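Local atomic coordinates of PKS (Streptomyces albus, PDB entry 4OQJ), a protein that probably catalyses decarboxylative chain extension, joining carrier-bound acyl units, as a ketosynthase of an acyltransferase-less polyketide synthase that makes the antibiotic oxazolomycin. Residues G463-V468 / V682-E687; R606-W611 / L665-R670; A100-P105 / G149-T154. One frame throughout, in Å; residues are numbered along the deposited sequence.

Contact 1 of 3, residues G463-V468 / V682-E687; sequences GPRLLV and VFHQGE
The charged part of this contact is an end-on salt bridge between Arg465 and Glu687. Arg465 offers two nitrogens, one to each carboxylate oxygen: NH2 lies 2.9 Å from Glu687 OE1 and NH1 lies 3.0 Å from Glu687 OE2. Both oxygens receive these bonds on their syn lone pairs, and the guanidinium and carboxylate planes are 10° apart, so the two groups form a nearly flat bidentate pair. A longer bond from Arg465 NH1 to Glu687 OE1, at 3.2 Å, is weak. The arginine gets there by a bend at chi2 (-72°), which swings its end nearer, while the glutamate chain runs straight beyond CG and meets it from the opposite direction.

A His-carboxylate hydrogen bond within 682-687 holds the acid from a second side. His684 ND1 gives a nearly straight bond (163°) to Glu687 OE2 at 2.9 Å, meeting it on the anti side, so OE2 accepts from both Arg465 and His684. The type I turn from His684 to Glu687 brings the ring and the carboxylate together, and the bond should limit rotation of both.

Water forms the third link: it donates to Leu466 O at 3.0 Å and also bonds His684 NE2, bridging the imidazole to the strand backbone.

The contact ties the turn after helix 680-684 to edge strand 465-471 of a small antiparallel sheet, consistent with the linker domain that follows a polyketide ketosynthase. Strand 512-518 pairs with that edge strand, Gln501 of helix 496-505 touches both His684 and Glu687, and Leu466 packs on Ile668 of helix 660-673 and Trp680 of helix 680-684.

Contact 2 of 3, residues R606-W611 / L665-R670; sequences RALAGW and LGLIGR
Helix-to-helix packing in the helical region that follows the three-stranded sheet sets Leu608 and Trp611, at the end of helix 594-610, against Leu667 and Ile668 of helix 660-673. The backbones come close, with Leu608 CA and Ile668 CA 7.5 Å apart, and the contact between them is wholly apolar. Leu608 serves both partners by dividing its branches: CD1 meets Leu667 CD2 at 4.0 Å, the two side chains crossing at about a right angle, while CD2 lies 3.7 Å from Ile668 CG1, these two side chains lying alongside one another and pointing opposite ways. With its CG anti to the backbone N (chi1 179°), Leu667 carries CD2 out toward Leu608.

Trp611 lies three positions after Leu608, close to one helical turn, which puts both on the side facing helix 660-673 although Trp611 itself lies just beyond the helix. Its indole meets the tip of the isoleucine: Ile668 CD1 is 3.7 Å from Trp611 CZ3 and equally near Trp611 CE3, approaching the ring obliquely. Within its own segment the indole has Ala607 O over one face, near the rim. Phe683 of helix 680-684 meets Trp611 edge-to-face and also touches Ile668, while Val649 of strand 648-650 lies against Leu667, and Leu651 against Leu608.

Contact 3 of 3, residues A100-P105 / G149-T154; sequences AELIDP and GERYRT
Glu101 and Arg151 carry this contact, with their flat groups almost perpendicular: in the arginine conformer described here, one of two modelled, the carboxylate and guanidinium planes stand 86° apart. Both terminal nitrogens of the arginine converge on a single oxygen. NH1 of Arg151 is 3.0 Å from Glu101 OE1, and NH2 of Arg151 is 3.3 Å from the same atom, the first bond being straighter (156°) than the second. From the arginine's standpoint the oxygen lies in the guanidinium plane. From the carboxylate's standpoint the donors come on the anti side of OE1, from opposite faces of its plane. Glu101 reaches out with an extended chain, its CG anti to the backbone N (chi1 173°), whereas Arg151 is bent at chi3.

Leu102 completes the contact from another side. Its CD2 methyl sits over one face of the guanidinium, 3.3 Å from Arg151 NH2 and 3.8 Å from Arg151 CZ, the two side chains crossing at about a right angle. In this conformer the cation is thus held at its edge by an acid and lined on a face by a methyl group.

Helix 97-102 ends here, and Asp104 is the N-cap of the helix that follows. Ala706, from the end of the modelled chain, touches Glu101, and Leu102 also packs on Arg162 and Thr166 of helix 157-167. Next to Arg151, Tyr152 packs on Leu140 of the second subunit.

A water bridges Glu101 OE1 and Arg151 NH2 through weak bonds. The chemistry implies a solvent-accessible ion pair in which one oxygen takes both donors; since it belongs to one of the two conformers of an exposed arginine, the pair need not be permanent.

Contacts 1 and 2 form one neighbourhood, their centres 11 Å apart. Phe683 CE1 of contact 1 lies 3.4 Å from Ile668 CD1 of contact 2, and helix 660-673 of contact 2 and helix 680-684 of contact 1 follow each other in the chain. Contact 2 is nested within the 213 residues between the segments of contact 1, where the chain completes the three-stranded sheet, builds the helical region and returns to the sheet's edge strand. Contact 3 comes earlier, in the N-terminal part of the ketosynthase, its centre 47 Å from that of contact 1, on the opposite side of the chain's centre. The last modelled residues nevertheless reach it, so the C-terminal segment spans from the small sheet back to the ketosynthase.

Contact 1 of 3, residues G463-V468 / V682-E687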
ATOM      1  N   GLY A 463      42.103 -20.451   5.233  1.00 57.11           N
ATOM      2  CA  GLY A 463      42.156 -21.869   4.902  1.00 51.29           C
ATOM      3  C   GLY A 463      41.236 -22.279   3.766  1.00 47.22           C
ATOM      4  O   GLY A 463      40.658 -21.422   3.085  1.00 43.31           O
ATOM      5  N   PRO A 464      41.091 -23.601   3.551  1.00 41.54           N
ATOM      6  CA  PRO A 464      40.196 -24.083   2.491  1.00 35.86           C
ATOM      7  C   PRO A 464      38.726 -23.868   2.844  1.00 33.81           C
ATOM      8  O   PRO A 464      38.402 -23.638   4.004  1.00 33.39           O
ATOM      9  CB  PRO A 464      40.520 -25.573   2.398  1.00 36.91           C
ATOM     10  CG  PRO A 464      41.041 -25.939   3.758  1.00 38.69           C
ATOM     11  CD  PRO A 464      41.754 -24.709   4.268  1.00 41.56           C
ATOM     12  N   ARG A 465      37.864 -23.946   1.839  1.00 31.97           N
ATOM     13  CA  ARG A 465      36.433 -23.731   2.013  1.00 29.82           C
ATOM     14  C   ARG A 465      35.664 -24.713   1.165  1.00 28.77           C
ATOM     15  O   ARG A 465      36.136 -25.152   0.121  1.00 29.33           O
ATOM     16  CB  ARG A 465      36.034 -22.298   1.628  1.00 29.97           C
ATOM     17  CG  ARG A 465      36.567 -21.230   2.554  1.00 33.44           C
ATOM     18  CD  ARG A 465      35.860 -21.256   3.894  1.00 33.48           C
ATOM     19  NE  ARG A 465      36.431 -20.306   4.848  1.00 40.79           N
ATOM     20  CZ  ARG A 465      35.820 -19.903   5.959  1.00 49.09           C
ATOM     21  NH1 ARG A 465      34.611 -20.359   6.266  1.00 44.58           N
ATOM     22  NH2 ARG A 465      36.417 -19.038   6.765  1.00 62.82           N
ATOM     23  N   LEU A 466      34.473 -25.046   1.627  1.00 27.31           N
ATOM     24  CA  LEU A 466      33.563 -25.893   0.888  1.00 26.17           C
ATOM     25  C   LEU A 466      32.557 -25.020   0.151  1.00 24.44           C
ATOM     26  O   LEU A 466      31.789 -24.309   0.784  1.00 23.38           O
ATOM     27  CB  LEU A 466      32.828 -26.854   1.838  1.00 25.74           C
ATOM     28  CG  LEU A 466      31.808 -27.779   1.174  1.00 25.01           C
ATOM     29  CD1 LEU A 466      32.508 -28.736   0.205  1.00 28.23           C
ATOM     30  CD2 LEU A 466      31.025 -28.542   2.213  1.00 24.38           C
ATOM     31  N   LEU A 467      32.564 -25.089  -1.175  1.00 24.25           N
ATOM     32  CA  LEU A 467      31.581 -24.399  -2.008  1.00 22.92           C
ATOM     33  C   LEU A 467      30.451 -25.351  -2.379  1.00 21.60           C
ATOM     34  O   LEU A 467      30.712 -26.446  -2.878  1.00 22.23           O
ATOM     35  CB  LEU A 467      32.247 -23.861  -3.272  1.00 24.22           C
ATOM     36  CG  LEU A 467      33.482 -22.987  -3.064  1.00 30.55           C
ATOM     37  CD1 LEU A 467      33.959 -22.450  -4.408  1.00 34.25           C
ATOM     38  CD2 LEU A 467      33.187 -21.844  -2.099  1.00 30.05           C
ATOM     39  N   VAL A 468      29.206 -24.952  -2.128  1.00 20.06           N
ATOM     40  CA  VAL A 468      28.070 -25.812  -2.448  1.00 19.74           C
ATOM     41  C   VAL A 468      27.135 -25.122  -3.451  1.00 23.06           C
ATOM     42  O   VAL A 468      26.916 -23.910  -3.399  1.00 23.27           O
ATOM     43  CB  VAL A 468      27.309 -26.238  -1.170  1.00 19.05           C
ATOM     44  CG1 VAL A 468      28.225 -27.074  -0.271  1.00 22.51           C
ATOM     45  CG2 VAL A 468      26.754 -25.031  -0.426  1.00 17.93           C
ATOM     46  N   VAL A 682      24.531 -23.158  11.823  1.00 24.01           N
ATOM     47  CA  VAL A 682      25.398 -23.650  12.890  1.00 24.65           C
ATOM     48  C   VAL A 682      26.825 -23.823  12.368  1.00 21.86           C
ATOM     49  O   VAL A 682      27.800 -23.514  13.057  1.00 22.44           O
ATOM     50  CB  VAL A 682      24.896 -24.990  13.469  1.00 31.69           C
ATOM     51  CG1 VAL A 682      25.853 -25.494  14.548  1.00 30.76           C
ATOM     52  CG2 VAL A 682      23.499 -24.824  14.047  1.00 40.45           C
ATOM     53  N   PHE A 683      26.952 -24.327  11.149  1.00 21.84           N
ATOM     54  CA  PHE A 683      28.268 -24.554  10.573  1.00 21.47           C
ATOM     55  C   PHE A 683      29.123 -23.280  10.530  1.00 25.35           C
ATOM     56  O   PHE A 683      30.332 -23.335  10.769  1.00 23.69           O
ATOM     57  CB  PHE A 683      28.126 -25.116   9.166  1.00 16.66           C
ATOM     58  CG  PHE A 683      29.422 -25.511   8.547  1.00 20.96           C
ATOM     59  CD1 PHE A 683      30.082 -26.657   8.970  1.00 22.78           C
ATOM     60  CD2 PHE A 683      29.984 -24.745   7.545  1.00 23.91           C
ATOM     61  CE1 PHE A 683      31.279 -27.031   8.400  1.00 21.43           C
ATOM     62  CE2 PHE A 683      31.191 -25.117   6.965  1.00 26.36           C
ATOM     63  CZ  PHE A 683      31.833 -26.261   7.394  1.00 24.40           C
ATOM     64  N   HIS A 684      28.493 -22.146  10.215  1.00 26.54           N
ATOM     65  CA  HIS A 684      29.204 -20.864  10.070  1.00 28.66           C
ATOM     66  C   HIS A 684      29.152 -19.972  11.324  1.00 34.12           C
ATOM     67  O   HIS A 684      29.664 -18.853  11.307  1.00 36.82           O
ATOM     68  CB  HIS A 684      28.640 -20.098   8.866  1.00 25.52           C
ATOM     69  CG  HIS A 684      29.034 -20.687   7.548  1.00 22.70           C
ATOM     70  ND1 HIS A 684      30.319 -20.597   7.047  1.00 27.89           N
ATOM     71  CD2 HIS A 684      28.332 -21.405   6.640  1.00 19.71           C
ATOM     72  CE1 HIS A 684      30.381 -21.219   5.884  1.00 30.76           C
ATOM     73  NE2 HIS A 684      29.188 -21.723   5.617  1.00 25.85           N
ATOM     74  N   GLN A 685      28.546 -20.478  12.400  1.00 38.75           N
ATOM     75  CA  GLN A 685      28.458 -19.784  13.700  1.00 43.46           C
ATOM     76  C   GLN A 685      29.691 -18.993  14.136  1.00 46.98           C
ATOM     77  O   GLN A 685      29.618 -17.788  14.382  1.00 58.61           O
ATOM     78  CB  GLN A 685      28.188 -20.801  14.806  1.00 47.13           C
ATOM     79  CG  GLN A 685      26.802 -20.805  15.356  1.00 46.63           C
ATOM     80  CD  GLN A 685      26.584 -21.967  16.314  1.00 48.30           C
ATOM     81  OE1 GLN A 685      27.537 -22.631  16.736  1.00 50.27           O
ATOM     82  NE2 GLN A 685      25.328 -22.221  16.655  1.00 51.59           N
ATOM     83  N   GLY A 686      30.815 -19.691  14.263  1.00 41.69           N
ATOM     84  CA  GLY A 686      31.987 -19.139  14.917  1.00 51.95           C
ATOM     85  C   GLY A 686      32.716 -18.030  14.178  1.00 57.29           C
ATOM     86  O   GLY A 686      33.797 -17.609  14.607  1.00 55.38           O
ATOM     87  N   GLU A 687      32.135 -17.554  13.078  1.00 50.61           N
ATOM     88  CA  GLU A 687      32.793 -16.557  12.247  1.00 46.10           C
ATOM     89  C   GLU A 687      31.816 -15.481  11.790  1.00 39.40           C
ATOM     90  O   GLU A 687      30.611 -15.712  11.739  1.00 37.29           O
ATOM     91  CB  GLU A 687      33.457 -17.223  11.033  1.00 52.53           C
ATOM     92  CG  GLU A 687      32.568 -18.198  10.263  1.00 61.82           C
ATOM     93  CD  GLU A 687      33.313 -18.891   9.129  1.00 67.41           C
ATOM     94  OE1 GLU A 687      34.494 -18.551   8.894  1.00 68.75           O
ATOM     95  OE2 GLU A 687      32.721 -19.778   8.478  1.00 66.79           O
TER
HETATM   96  O   HOH W   1      30.509 -23.741   3.459  1.00 24.26           O

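Contact 2 of 3, residues R606-W611 / L665-R670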
ATOM      1  N   ARG A 606      30.683 -36.911  15.829  1.00 21.83           N
ATOM      2  CA  ARG A 606      29.943 -35.990  16.688  1.00 23.75           C
ATOM      3  C   ARG A 606      29.958 -34.558  16.130  1.00 21.62           C
ATOM      4  O   ARG A 606      28.983 -33.822  16.269  1.00 19.20           O
ATOM      5  CB  ARG A 606      30.510 -36.002  18.108  1.00 24.48           C
ATOM      6  CG  ARG A 606      30.416 -37.345  18.833  1.00 30.00           C
ATOM      7  CD  ARG A 606      29.051 -38.007  18.691  1.00 36.04           C
ATOM      8  NE  ARG A 606      27.980 -37.222  19.302  1.00 45.73           N
ATOM      9  CZ  ARG A 606      26.714 -37.207  18.884  1.00 52.10           C
ATOM     10  NH1 ARG A 606      26.328 -37.914  17.825  1.00 51.49           N
ATOM     11  NH2 ARG A 606      25.827 -36.463  19.525  1.00 55.71           N
ATOM     12  N   ALA A 607      31.054 -34.156  15.498  1.00 19.57           N
ATOM     13  CA  ALA A 607      31.117 -32.816  14.932  1.00 19.27           C
ATOM     14  C   ALA A 607      30.121 -32.721  13.774  1.00 19.21           C
ATOM     15  O   ALA A 607      29.417 -31.726  13.638  1.00 20.03           O
ATOM     16  CB  ALA A 607      32.526 -32.484  14.470  1.00 19.27           C
ATOM     17  N   LEU A 608      30.045 -33.771  12.963  1.00 18.09           N
ATOM     18  CA  LEU A 608      29.087 -33.809  11.867  1.00 20.51           C
ATOM     19  C   LEU A 608      27.673 -33.711  12.404  1.00 20.81           C
ATOM     20  O   LEU A 608      26.841 -33.013  11.826  1.00 18.55           O
ATOM     21  CB  LEU A 608      29.222 -35.088  11.044  1.00 19.15           C
ATOM     22  CG  LEU A 608      30.500 -35.260  10.220  1.00 18.38           C
ATOM     23  CD1 LEU A 608      30.546 -36.674   9.659  1.00 19.35           C
ATOM     24  CD2 LEU A 608      30.577 -34.232   9.100  1.00 19.46           C
ATOM     25  N   ALA A 609      27.405 -34.426  13.502  1.00 20.65           N
ATOM     26  CA  ALA A 609      26.069 -34.444  14.100  1.00 22.72           C
ATOM     27  C   ALA A 609      25.689 -33.050  14.574  1.00 22.27           C
ATOM     28  O   ALA A 609      24.573 -32.583  14.319  1.00 22.07           O
ATOM     29  CB  ALA A 609      26.003 -35.432  15.251  1.00 25.38           C
ATOM     30  N   GLY A 610      26.630 -32.391  15.248  1.00 21.44           N
ATOM     31  CA  GLY A 610      26.451 -31.016  15.693  1.00 26.59           C
ATOM     32  C   GLY A 610      26.190 -30.034  14.554  1.00 28.16           C
ATOM     33  O   GLY A 610      25.620 -28.962  14.764  1.00 25.08           O
ATOM     34  N   TRP A 611      26.608 -30.394  13.347  1.00 23.87           N
ATOM     35  CA  TRP A 611      26.373 -29.562  12.167  1.00 19.91           C
ATOM     36  C   TRP A 611      25.119 -30.006  11.423  1.00 20.51           C
ATOM     37  O   TRP A 611      24.847 -29.552  10.304  1.00 23.20           O
ATOM     38  CB  TRP A 611      27.592 -29.608  11.246  1.00 18.10           C
ATOM     39  CG  TRP A 611      28.770 -28.875  11.801  1.00 18.50           C
ATOM     40  CD1 TRP A 611      28.751 -27.764  12.594  1.00 21.28           C
ATOM     41  CD2 TRP A 611      30.143 -29.211  11.619  1.00 19.04           C
ATOM     42  NE1 TRP A 611      30.032 -27.386  12.912  1.00 22.04           N
ATOM     43  CE2 TRP A 611      30.908 -28.258  12.321  1.00 20.58           C
ATOM     44  CE3 TRP A 611      30.808 -30.235  10.932  1.00 23.83           C
ATOM     45  CZ2 TRP A 611      32.300 -28.294  12.360  1.00 24.20           C
ATOM     46  CZ3 TRP A 611      32.187 -30.267  10.967  1.00 30.40           C
ATOM     47  CH2 TRP A 611      32.919 -29.298  11.673  1.00 28.45           C
ATOM     48  N   LEU A 665      36.027 -31.120   5.346  1.00 20.59           N
ATOM     49  CA  LEU A 665      35.141 -30.381   4.442  1.00 20.32           C
ATOM     50  C   LEU A 665      34.699 -31.247   3.255  1.00 19.76           C
ATOM     51  O   LEU A 665      33.570 -31.160   2.803  1.00 21.38           O
ATOM     52  CB  LEU A 665      35.832 -29.112   3.938  1.00 20.23           C
ATOM     53  CG  LEU A 665      36.112 -28.004   4.956  1.00 24.46           C
ATOM     54  CD1 LEU A 665      36.913 -26.886   4.301  1.00 27.87           C
ATOM     55  CD2 LEU A 665      34.829 -27.467   5.544  1.00 23.29           C
ATOM     56  N   GLY A 666      35.600 -32.085   2.757  1.00 21.38           N
ATOM     57  CA  GLY A 666      35.275 -33.022   1.695  1.00 23.57           C
ATOM     58  C   GLY A 666      34.254 -34.054   2.130  1.00 22.89           C
ATOM     59  O   GLY A 666      33.405 -34.481   1.340  1.00 22.26           O
ATOM     60  N   LEU A 667      34.351 -34.453   3.395  1.00 21.26           N
ATOM     61  CA  LEU A 667      33.399 -35.367   4.017  1.00 20.56           C
ATOM     62  C   LEU A 667      32.000 -34.753   4.053  1.00 19.43           C
ATOM     63  O   LEU A 667      31.020 -35.370   3.623  1.00 18.39           O
ATOM     64  CB  LEU A 667      33.881 -35.705   5.429  1.00 24.98           C
ATOM     65  CG  LEU A 667      33.066 -36.632   6.319  1.00 30.21           C
ATOM     66  CD1 LEU A 667      32.681 -37.901   5.599  1.00 32.24           C
ATOM     67  CD2 LEU A 667      33.897 -36.961   7.551  1.00 28.52           C
ATOM     68  N   ILE A 668      31.913 -33.531   4.574  1.00 20.53           N
ATOM     69  CA  ILE A 668      30.644 -32.810   4.627  1.00 22.87           C
ATOM     70  C   ILE A 668      30.066 -32.674   3.228  1.00 22.11           C
ATOM     71  O   ILE A 668      28.873 -32.881   3.012  1.00 21.96           O
ATOM     72  CB  ILE A 668      30.813 -31.412   5.239  1.00 25.18           C
ATOM     73  CG1 ILE A 668      31.232 -31.536   6.702  1.00 25.21           C
ATOM     74  CG2 ILE A 668      29.522 -30.607   5.121  1.00 28.46           C
ATOM     75  CD1 ILE A 668      31.616 -30.215   7.336  1.00 31.28           C
ATOM     76  N   GLY A 669      30.914 -32.284   2.288  1.00 22.04           N
ATOM     77  CA  GLY A 669      30.505 -32.141   0.902  1.00 25.25           C
ATOM     78  C   GLY A 669      29.944 -33.428   0.327  1.00 23.42           C
ATOM     79  O   GLY A 669      28.897 -33.419  -0.311  1.00 26.83           O
ATOM     80  N   ARG A 670      30.616 -34.550   0.573  1.00 22.20           N
ATOM     81  CA  ARG A 670      30.157 -35.830   0.042  1.00 22.50           C
ATOM     82  C   ARG A 670      28.788 -36.173   0.620  1.00 22.44           C
ATOM     83  O   ARG A 670      27.885 -36.579  -0.110  1.00 27.68           O
ATOM     84  CB  ARG A 670      31.167 -36.949   0.348  1.00 30.45           C
ATOM     85  CG  ARG A 670      31.402 -37.931  -0.795  1.00 47.61           C
ATOM     86  CD  ARG A 670      30.184 -38.804  -1.044  1.00 55.82           C
TER

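Contact 3 of 3, residues A100-P105 / G149-T154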
ATOM      1  N   ALA A 100       0.772 -22.156 -14.919  1.00 15.00           N
ATOM      2  CA  ALA A 100       1.779 -21.209 -15.403  1.00 15.51           C
ATOM      3  C   ALA A 100       1.250 -20.411 -16.584  1.00 17.69           C
ATOM      4  O   ALA A 100       1.527 -19.217 -16.734  1.00 18.24           O
ATOM      5  CB  ALA A 100       3.051 -21.931 -15.801  1.00 15.29           C
ATOM      6  N   GLU A 101       0.518 -21.100 -17.441  1.00 17.85           N
ATOM      7  CA  GLU A 101      -0.085 -20.481 -18.612  1.00 21.17           C
ATOM      8  C   GLU A 101      -1.115 -19.433 -18.209  1.00 18.02           C
ATOM      9  O   GLU A 101      -1.245 -18.400 -18.860  1.00 18.11           O
ATOM     10  CB  GLU A 101      -0.734 -21.552 -19.485  1.00 27.31           C
ATOM     11  CG  GLU A 101      -1.550 -21.017 -20.651  1.00 44.83           C
ATOM     12  CD  GLU A 101      -2.082 -22.130 -21.540  1.00 52.52           C
ATOM     13  OE1 GLU A 101      -3.322 -22.252 -21.671  1.00 48.49           O
ATOM     14  OE2 GLU A 101      -1.256 -22.881 -22.102  1.00 57.80           O
ATOM     15  N   LEU A 102      -1.857 -19.705 -17.140  1.00 16.16           N
ATOM     16  CA  LEU A 102      -2.879 -18.771 -16.684  1.00 17.07           C
ATOM     17  C   LEU A 102      -2.301 -17.511 -16.019  1.00 19.03           C
ATOM     18  O   LEU A 102      -2.887 -16.435 -16.124  1.00 18.74           O
ATOM     19  CB  LEU A 102      -3.825 -19.463 -15.710  1.00 19.46           C
ATOM     20  CG  LEU A 102      -4.831 -20.458 -16.303  1.00 28.17           C
ATOM     21  CD1 LEU A 102      -5.741 -20.972 -15.207  1.00 32.73           C
ATOM     22  CD2 LEU A 102      -5.665 -19.835 -17.416  1.00 30.49           C
ATOM     23  N   ILE A 103      -1.164 -17.640 -15.339  1.00 15.04           N
ATOM     24  CA  ILE A 103      -0.618 -16.520 -14.577  1.00 16.22           C
ATOM     25  C   ILE A 103      -0.111 -15.414 -15.501  1.00 15.49           C
ATOM     26  O   ILE A 103       0.644 -15.661 -16.447  1.00 13.82           O
ATOM     27  CB  ILE A 103       0.534 -16.964 -13.643  1.00 14.49           C
ATOM     28  CG1 ILE A 103       0.045 -18.004 -12.648  1.00 15.90           C
ATOM     29  CG2 ILE A 103       1.084 -15.768 -12.856  1.00 13.40           C
ATOM     30  CD1 ILE A 103       1.165 -18.687 -11.830  1.00 15.88           C
ATOM     31  N   ASP A 104      -0.563 -14.198 -15.219  1.00 13.80           N
ATOM     32  CA  ASP A 104      -0.078 -12.999 -15.880  1.00 13.26           C
ATOM     33  C   ASP A 104       1.460 -13.028 -15.938  1.00 11.33           C
ATOM     34  O   ASP A 104       2.111 -13.202 -14.919  1.00 13.22           O
ATOM     35  CB  ASP A 104      -0.602 -11.765 -15.129  1.00 15.21           C
ATOM     36  CG  ASP A 104      -0.117 -10.422 -15.710  1.00 17.01           C
ATOM     37  OD1 ASP A 104       0.539 -10.389 -16.767  1.00 15.24           O
ATOM     38  OD2 ASP A 104      -0.422  -9.376 -15.085  1.00 16.00           O
ATOM     39  N   PRO A 105       2.038 -12.877 -17.139  1.00 13.56           N
ATOM     40  CA  PRO A 105       3.501 -12.788 -17.235  1.00 13.75           C
ATOM     41  C   PRO A 105       4.118 -11.727 -16.316  1.00 12.46           C
ATOM     42  O   PRO A 105       5.243 -11.903 -15.878  1.00 12.06           O
ATOM     43  CB  PRO A 105       3.745 -12.403 -18.697  1.00 17.77           C
ATOM     44  CG  PRO A 105       2.523 -12.827 -19.420  1.00 20.96           C
ATOM     45  CD  PRO A 105       1.386 -12.746 -18.454  1.00 16.60           C
ATOM     46  N   GLY A 149      -9.167 -13.178 -22.511  1.00 35.43           N
ATOM     47  CA  GLY A 149     -10.434 -12.477 -22.604  1.00 42.23           C
ATOM     48  C   GLY A 149     -11.603 -13.388 -22.932  1.00 44.34           C
ATOM     49  O   GLY A 149     -12.501 -13.567 -22.111  1.00 46.15           O
ATOM     50  N   GLU A 150     -11.598 -13.953 -24.134  1.00 48.87           N
ATOM     51  CA  GLU A 150     -12.699 -14.801 -24.583  1.00 51.68           C
ATOM     52  C   GLU A 150     -12.848 -15.991 -23.646  1.00 56.36           C
ATOM     53  O   GLU A 150     -13.960 -16.397 -23.307  1.00 60.92           O
ATOM     54  CB  GLU A 150     -12.463 -15.274 -26.021  1.00 46.26           C
ATOM     55  N   ARG A 151     -11.710 -16.533 -23.229  1.00 53.44           N
ATOM     56  CA  ARG A 151     -11.666 -17.654 -22.303  0.50 49.69           C
ATOM     57  C   ARG A 151     -12.477 -17.351 -21.046  1.00 46.81           C
ATOM     58  O   ARG A 151     -13.258 -18.176 -20.584  1.00 43.76           O
ATOM     59  CB  ARG A 151     -10.214 -17.957 -21.948  0.50 47.76           C
ATOM     60  CG  ARG A 151      -9.927 -19.360 -21.464  0.50 49.61           C
ATOM     61  CD  ARG A 151      -8.489 -19.723 -21.816  0.50 51.12           C
ATOM     62  NE  ARG A 151      -7.872 -20.622 -20.849  0.50 51.40           N
ATOM     63  CZ  ARG A 151      -6.610 -21.037 -20.919  0.50 48.97           C
ATOM     64  NH1 ARG A 151      -5.829 -20.637 -21.915  0.50 36.30           N
ATOM     65  NH2 ARG A 151      -6.130 -21.858 -19.993  0.50 51.52           N
ATOM     66  N   TYR A 152     -12.277 -16.149 -20.499  1.00 42.30           N
ATOM     67  CA  TYR A 152     -12.970 -15.731 -19.279  1.00 36.75           C
ATOM     68  C   TYR A 152     -14.497 -15.666 -19.437  1.00 43.94           C
ATOM     69  O   TYR A 152     -15.232 -16.230 -18.628  1.00 44.55           O
ATOM     70  CB  TYR A 152     -12.465 -14.361 -18.804  1.00 28.84           C
ATOM     71  CG  TYR A 152     -13.033 -13.972 -17.451  1.00 30.04           C
ATOM     72  CD1 TYR A 152     -14.248 -13.302 -17.342  1.00 32.38           C
ATOM     73  CD2 TYR A 152     -12.364 -14.300 -16.282  1.00 35.46           C
ATOM     74  CE1 TYR A 152     -14.773 -12.969 -16.099  1.00 32.10           C
ATOM     75  CE2 TYR A 152     -12.879 -13.972 -15.043  1.00 37.29           C
ATOM     76  CZ  TYR A 152     -14.083 -13.306 -14.959  1.00 36.10           C
ATOM     77  OH  TYR A 152     -14.588 -12.987 -13.722  1.00 41.21           O
ATOM     78  N   ARG A 153     -14.978 -14.972 -20.463  1.00 48.89           N
ATOM     79  CA  ARG A 153     -16.412 -14.711 -20.573  1.00 55.55           C
ATOM     80  C   ARG A 153     -17.235 -15.956 -20.921  1.00 53.54           C
ATOM     81  O   ARG A 153     -18.445 -15.968 -20.715  1.00 60.55           O
ATOM     82  CB  ARG A 153     -16.676 -13.613 -21.606  1.00 64.12           C
ATOM     83  CG  ARG A 153     -16.942 -12.241 -20.978  1.00 69.06           C
ATOM     84  CD  ARG A 153     -16.632 -11.105 -21.937  1.00 75.11           C
ATOM     85  NE  ARG A 153     -15.216 -11.125 -22.286  1.00 85.87           N
ATOM     86  CZ  ARG A 153     -14.726 -11.256 -23.516  1.00 95.11           C
ATOM     87  NH1 ARG A 153     -15.522 -11.345 -24.577  1.00 97.93           N
ATOM     88  NH2 ARG A 153     -13.413 -11.279 -23.683  1.00 97.75           N
ATOM     89  N   THR A 154     -16.580 -16.999 -21.418  1.00 49.29           N
ATOM     90  CA  THR A 154     -17.266 -18.247 -21.761  1.00 54.25           C
ATOM     91  C   THR A 154     -16.906 -19.394 -20.815  1.00 55.75           C
ATOM     92  O   THR A 154     -17.092 -20.561 -21.154  1.00 57.74           O
ATOM     93  CB  THR A 154     -16.931 -18.690 -23.194  1.00 59.58           C
ATOM     94  OG1 THR A 154     -15.603 -19.228 -23.226  1.00 63.12           O
ATOM     95  CG2 THR A 154     -17.042 -17.514 -24.168  1.00 57.85           C
TER
HETATM   96  O   HOH W   2      -4.050 -23.095 -18.627  1.00 31.08           O